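Local structure of hypothetical protein (Streptococcus pneumoniae, 2HIY) at residues 76-85 and 105-113. The protein is of unknown function and belongs to the DUF1697 family, folding into two similar four-stranded antiparallel sheets flanked by helices. Numbering follows the deposited sequence.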
ATOM      1  N   SER D  76      -0.282  -8.347  25.432  1.00 17.10           N
ATOM      2  CA  SER D  76      -1.376  -7.894  26.278  1.00 16.33           C
ATOM      3  C   SER D  76      -2.619  -8.616  25.805  1.00 15.63           C
ATOM      4  O   SER D  76      -2.685  -9.092  24.657  1.00 15.66           O
ATOM      5  CB  SER D  76      -1.592  -6.371  26.119  1.00 16.52           C
ATOM      6  OG  SER D  76      -2.162  -6.034  24.839  1.00 19.92           O
ATOM      7  N   PHE D  77      -3.614  -8.731  26.677  1.00 14.08           N
ATOM      8  CA  PHE D  77      -4.898  -9.234  26.229  1.00 13.42           C
ATOM      9  C   PHE D  77      -5.985  -8.740  27.156  1.00 13.47           C
ATOM     10  O   PHE D  77      -5.719  -8.451  28.330  1.00 13.39           O
ATOM     11  CB  PHE D  77      -4.906 -10.779  26.119  1.00 14.55           C
ATOM     12  CG  PHE D  77      -4.560 -11.502  27.402  1.00 13.24           C
ATOM     13  CD1 PHE D  77      -5.524 -11.846  28.350  1.00 14.62           C
ATOM     14  CD2 PHE D  77      -3.266 -11.950  27.608  1.00 15.69           C
ATOM     15  CE1 PHE D  77      -5.184 -12.549  29.516  1.00 14.94           C
ATOM     16  CE2 PHE D  77      -2.926 -12.665  28.771  1.00 16.90           C
ATOM     17  CZ  PHE D  77      -3.884 -12.958  29.723  1.00 15.31           C
ATOM     18  N   SER D  78      -7.206  -8.683  26.625  1.00 12.62           N
ATOM     19  CA  SER D  78      -8.384  -8.404  27.417  1.00 13.08           C
ATOM     20  C   SER D  78      -9.092  -9.731  27.700  1.00 13.34           C
ATOM     21  O   SER D  78      -9.170 -10.593  26.819  1.00 13.93           O
ATOM     22  CB  SER D  78      -9.342  -7.514  26.641  1.00 12.44           C
ATOM     23  OG  SER D  78      -8.670  -6.351  26.169  1.00 13.84           O
ATOM     24  N   LEU D  79      -9.535  -9.901  28.930  1.00 13.26           N
ATOM     25  CA  LEU D  79     -10.279 -11.108  29.311  1.00 14.10           C
ATOM     26  C   LEU D  79     -11.462 -10.658  30.144  1.00 14.01           C
ATOM     27  O   LEU D  79     -11.298 -10.066  31.230  1.00 13.99           O
ATOM     28  CB  LEU D  79      -9.375 -12.041  30.117  1.00 14.51           C
ATOM     29  CG  LEU D  79     -10.044 -13.381  30.490  1.00 14.20           C
ATOM     30  CD1 LEU D  79     -10.389 -14.233  29.290  1.00 15.73           C
ATOM     31  CD2 LEU D  79      -9.130 -14.158  31.429  1.00 15.65           C
ATOM     32  N   LEU D  80     -12.658 -10.937  29.639  1.00 13.00           N
ATOM     33  CA  LEU D  80     -13.859 -10.478  30.326  1.00 14.07           C
ATOM     34  C   LEU D  80     -14.951 -11.515  30.230  1.00 14.28           C
ATOM     35  O   LEU D  80     -15.001 -12.275  29.266  1.00 15.11           O
ATOM     36  CB  LEU D  80     -14.334  -9.153  29.725  1.00 14.98           C
ATOM     37  CG  LEU D  80     -14.563  -9.154  28.227  1.00 15.69           C
ATOM     38  CD1 LEU D  80     -16.051  -9.056  27.928  1.00 18.85           C
ATOM     39  CD2 LEU D  80     -13.870  -7.934  27.671  1.00 18.79           C
ATOM     40  N   SER D  81     -15.857 -11.507  31.198  1.00 14.80           N
ATOM     41  CA  SER D  81     -16.921 -12.497  31.231  1.00 14.45           C
ATOM     42  C   SER D  81     -18.217 -11.980  30.618  1.00 14.49           C
ATOM     43  O   SER D  81     -18.419 -10.778  30.453  1.00 13.98           O
ATOM     44  CB  SER D  81     -17.199 -12.896  32.683  1.00 15.09           C
ATOM     45  OG  SER D  81     -17.706 -11.774  33.373  1.00 16.12           O
ATOM     46  N   LEU D  82     -19.144 -12.901  30.358  1.00 14.18           N
ATOM     47  CA  LEU D  82     -20.497 -12.510  29.956  1.00 14.62           C
ATOM     48  C   LEU D  82     -21.114 -11.578  31.004  1.00 15.10           C
ATOM     49  O   LEU D  82     -21.722 -10.569  30.639  1.00 14.72           O
ATOM     50  CB  LEU D  82     -21.377 -13.754  29.759  1.00 14.92           C
ATOM     51  CG  LEU D  82     -22.883 -13.514  29.538  1.00 15.02           C
ATOM     52  CD1 LEU D  82     -23.175 -12.761  28.243  1.00 17.86           C
ATOM     53  CD2 LEU D  82     -23.681 -14.840  29.613  1.00 16.25           C
ATOM     54  N   GLU D  83     -20.976 -11.910  32.290  1.00 15.84           N
ATOM     55  CA  GLU D  83     -21.507 -11.050  33.363  1.00 17.25           C
ATOM     56  C   GLU D  83     -20.954  -9.626  33.233  1.00 15.53           C
ATOM     57  O   GLU D  83     -21.705  -8.646  33.326  1.00 16.13           O
ATOM     58  CB  GLU D  83     -21.163 -11.627  34.739  1.00 17.47           C
ATOM     59  CG  GLU D  83     -21.633 -10.782  35.921  1.00 22.17           C
ATOM     60  CD  GLU D  83     -21.550 -11.506  37.261  1.00 22.92           C
ATOM     61  OE1 GLU D  83     -21.110 -12.675  37.305  1.00 30.68           O
ATOM     62  OE2 GLU D  83     -21.962 -10.906  38.281  1.00 31.15           O
ATOM     63  N   ASP D  84     -19.638  -9.525  33.019  1.00 14.85           N
ATOM     64  CA  ASP D  84     -18.975  -8.223  32.886  1.00 15.77           C
ATOM     65  C   ASP D  84     -19.593  -7.439  31.737  1.00 15.18           C
ATOM     66  O   ASP D  84     -19.855  -6.241  31.850  1.00 15.23           O
ATOM     67  CB  ASP D  84     -17.485  -8.384  32.529  1.00 16.57           C
ATOM     68  CG  ASP D  84     -16.611  -8.919  33.664  1.00 17.88           C
ATOM     69  OD1 ASP D  84     -16.981  -8.812  34.866  1.00 20.44           O
ATOM     70  OD2 ASP D  84     -15.494  -9.428  33.326  1.00 18.34           O
ATOM     71  N   PHE D  85     -19.797  -8.118  30.614  1.00 14.64           N
ATOM     72  CA  PHE D  85     -20.292  -7.486  29.412  1.00 15.19           C
ATOM     73  C   PHE D  85     -21.740  -7.034  29.590  1.00 15.39           C
ATOM     74  O   PHE D  85     -22.107  -5.923  29.166  1.00 15.66           O
ATOM     75  CB  PHE D  85     -20.144  -8.407  28.191  1.00 15.98           C
ATOM     76  CG  PHE D  85     -20.136  -7.653  26.891  1.00 17.07           C
ATOM     77  CD1 PHE D  85     -18.958  -7.070  26.449  1.00 19.49           C
ATOM     78  CD2 PHE D  85     -21.289  -7.466  26.159  1.00 18.62           C
ATOM     79  CE1 PHE D  85     -18.926  -6.332  25.250  1.00 21.69           C
ATOM     80  CE2 PHE D  85     -21.259  -6.716  24.960  1.00 19.61           C
ATOM     81  CZ  PHE D  85     -20.078  -6.179  24.520  1.00 20.02           C
ATOM     82  N   PHE D 105     -14.670   0.955  20.732  1.00 12.62           N
ATOM     83  CA  PHE D 105     -14.537   0.669  22.148  1.00 12.01           C
ATOM     84  C   PHE D 105     -13.081   0.276  22.370  1.00 12.58           C
ATOM     85  O   PHE D 105     -12.579  -0.613  21.681  1.00 13.37           O
ATOM     86  CB  PHE D 105     -15.455  -0.464  22.586  1.00 13.02           C
ATOM     87  CG  PHE D 105     -15.612  -0.548  24.083  1.00 11.98           C
ATOM     88  CD1 PHE D 105     -16.435   0.341  24.739  1.00 12.68           C
ATOM     89  CD2 PHE D 105     -14.907  -1.477  24.833  1.00 12.12           C
ATOM     90  CE1 PHE D 105     -16.600   0.279  26.105  1.00 11.53           C
ATOM     91  CE2 PHE D 105     -15.070  -1.558  26.182  1.00 12.56           C
ATOM     92  CZ  PHE D 105     -15.916  -0.663  26.834  1.00 13.19           C
ATOM     93  N   LEU D 106     -12.445   0.917  23.332  1.00 11.92           N
ATOM     94  CA  LEU D 106     -11.055   0.619  23.685  1.00 11.98           C
ATOM     95  C   LEU D 106     -11.084  -0.274  24.925  1.00 11.62           C
ATOM     96  O   LEU D 106     -11.254   0.224  26.039  1.00 12.01           O
ATOM     97  CB  LEU D 106     -10.291   1.919  23.989  1.00 12.76           C
ATOM     98  CG  LEU D 106      -9.998   2.851  22.800  1.00 14.17           C
ATOM     99  CD1 LEU D 106     -11.292   3.438  22.221  1.00 15.58           C
ATOM    100  CD2 LEU D 106      -9.126   4.007  23.266  1.00 15.56           C
ATOM    101  N   PHE D 107     -10.960  -1.588  24.723  1.00 11.42           N
ATOM    102  CA  PHE D 107     -11.047  -2.518  25.850  1.00 12.20           C
ATOM    103  C   PHE D 107      -9.770  -2.481  26.674  1.00 12.37           C
ATOM    104  O   PHE D 107      -8.651  -2.584  26.139  1.00 12.67           O
ATOM    105  CB  PHE D 107     -11.200  -3.951  25.368  1.00 12.20           C
ATOM    106  CG  PHE D 107     -12.580  -4.310  24.875  1.00 11.08           C
ATOM    107  CD1 PHE D 107     -13.557  -4.779  25.759  1.00 12.21           C
ATOM    108  CD2 PHE D 107     -12.904  -4.276  23.493  1.00 12.13           C
ATOM    109  CE1 PHE D 107     -14.847  -5.165  25.291  1.00 12.46           C
ATOM    110  CE2 PHE D 107     -14.172  -4.669  23.032  1.00 12.67           C
ATOM    111  CZ  PHE D 107     -15.130  -5.101  23.939  1.00 12.78           C
ATOM    112  N   TYR D 108      -9.923  -2.340  27.988  1.00 12.13           N
ATOM    113  CA  TYR D 108      -8.789  -2.463  28.876  1.00 11.90           C
ATOM    114  C   TYR D 108      -8.226  -3.876  28.822  1.00 13.21           C
ATOM    115  O   TYR D 108      -8.919  -4.818  28.500  1.00 14.12           O
ATOM    116  CB  TYR D 108      -9.213  -2.111  30.296  1.00 13.03           C
ATOM    117  CG  TYR D 108      -9.737  -0.688  30.472  1.00 12.03           C
ATOM    118  CD1 TYR D 108      -9.165   0.395  29.789  1.00 12.79           C
ATOM    119  CD2 TYR D 108     -10.775  -0.431  31.386  1.00 13.32           C
ATOM    120  CE1 TYR D 108      -9.658   1.721  29.993  1.00 13.47           C
ATOM    121  CE2 TYR D 108     -11.251   0.867  31.590  1.00 13.43           C
ATOM    122  CZ  TYR D 108     -10.677   1.916  30.915  1.00 14.11           C
ATOM    123  OH  TYR D 108     -11.158   3.202  31.166  1.00 14.94           O
ATOM    124  N   THR D 109      -6.951  -4.028  29.151  1.00 12.75           N
ATOM    125  CA  THR D 109      -6.296  -5.335  29.191  1.00 13.34           C
ATOM    126  C   THR D 109      -5.916  -5.702  30.626  1.00 13.19           C
ATOM    127  O   THR D 109      -5.876  -4.869  31.519  1.00 13.39           O
ATOM    128  CB  THR D 109      -5.031  -5.320  28.347  1.00 13.46           C
ATOM    129  OG1 THR D 109      -4.171  -4.265  28.805  1.00 14.98           O
ATOM    130  CG2 THR D 109      -5.346  -5.136  26.851  1.00 13.69           C
ATOM    131  N   GLU D 110      -5.602  -6.974  30.818  1.00 13.36           N
ATOM    132  CA  GLU D 110      -5.217  -7.451  32.132  1.00 14.16           C
ATOM    133  C   GLU D 110      -3.938  -6.780  32.604  1.00 14.85           C
ATOM    134  O   GLU D 110      -2.958  -6.697  31.859  1.00 15.40           O
ATOM    135  CB  GLU D 110      -5.042  -8.973  32.074  1.00 14.93           C
ATOM    136  CG  GLU D 110      -6.375  -9.674  31.982  1.00 15.28           C
ATOM    137  CD  GLU D 110      -7.253  -9.398  33.200  1.00 18.06           C
ATOM    138  OE1 GLU D 110      -6.757  -9.523  34.342  1.00 18.72           O
ATOM    139  OE2 GLU D 110      -8.436  -9.013  33.021  1.00 18.40           O
ATOM    140  N   GLY D 111      -3.975  -6.240  33.818  1.00 15.16           N
ATOM    141  CA  GLY D 111      -2.784  -5.612  34.369  1.00 16.91           C
ATOM    142  C   GLY D 111      -2.662  -4.135  34.064  1.00 16.95           C
ATOM    143  O   GLY D 111      -1.755  -3.471  34.575  1.00 18.48           O
ATOM    144  N   LEU D 112      -3.573  -3.602  33.257  1.00 16.09           N
ATOM    145  CA  LEU D 112      -3.474  -2.200  32.878  1.00 16.24           C
ATOM    146  C   LEU D 112      -3.769  -1.267  34.058  1.00 16.38           C
ATOM    147  O   LEU D 112      -4.725  -1.478  34.808  1.00 17.40           O
ATOM    148  CB  LEU D 112      -4.463  -1.936  31.747  1.00 16.11           C
ATOM    149  CG  LEU D 112      -4.499  -0.536  31.157  1.00 14.55           C
ATOM    150  CD1 LEU D 112      -3.190  -0.165  30.471  1.00 16.53           C
ATOM    151  CD2 LEU D 112      -5.634  -0.509  30.189  1.00 16.65           C
ATOM    152  N   ASP D 113      -2.984  -0.200  34.188  1.00 15.21           N
ATOM    153  CA  ASP D 113      -3.276   0.822  35.184  1.00 14.61           C
ATOM    154  C   ASP D 113      -4.352   1.751  34.592  1.00 14.73           C
ATOM    155  O   ASP D 113      -4.049   2.734  33.933  1.00 15.24           O
ATOM    156  CB  ASP D 113      -1.989   1.592  35.538  1.00 14.71           C
ATOM    157  CG  ASP D 113      -2.207   2.676  36.599  1.00 16.28           C
ATOM    158  OD1 ASP D 113      -3.367   2.900  37.019  1.00 18.39           O
ATOM    159  OD2 ASP D 113      -1.226   3.363  36.973  1.00 16.80           O
TER
HETATM  160  O   HOH W   1      -2.476  -7.882  29.349  1.00 18.18           O
HETATM  161  O   HOH W   2      -9.005  -7.651  30.675  1.00 14.69           O
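Part of the junction between the two antiparallel sheets of the fold is formed by strand 78-81, an outermost strand of the first sheet, which runs at 92° to strand 105-108 and also meets T109 and E110, the first residues of the type II turn T109-L112. E110 N donates to F77 O at 2.9 Å, a nearly straight bond. Beside it S78 OG donates to Y108 O over 2.8 Å, reaching this carbonyl from above its plane; with chi1 at -53° the hydroxyl lies beside its own backbone N and also touches F107 CB. The methyl CG2 of T109 packs against the hydroxyls of S76, itself hydrogen-bonded to R164 O, and S78.

Two waters extend the seam. One accepts from F77 N and donates to E110 O; the other accepts from L79 N and donates to E110 OE2 at 2.8 Å. The E110 chain, bent at chi2 (-62°), runs obliquely past the F77 ring, its CG 4.0 Å from F77 CE1, and brings the carboxylate back toward strand 78-81. There K56 forms a salt bridge with OE2 and also bonds to L79 O, tying both segments to helix 56-70.

Further along, L80 CD2 reaches the F107 ring at CD1 (3.7 Å), and F85 meets that ring edge to edge, CE1 to CZ at 4.2 Å. F85 lies in the first turn of helix 82-89, whose N-terminus carries a capping box: S81 OG accepts from D84 N, and D84 OD2 from S81 N.

Strand 5-10 pairs with strand 78-81, helix 171-182 packs on L80 and F85, and T109 touches T167 of strand 166-170.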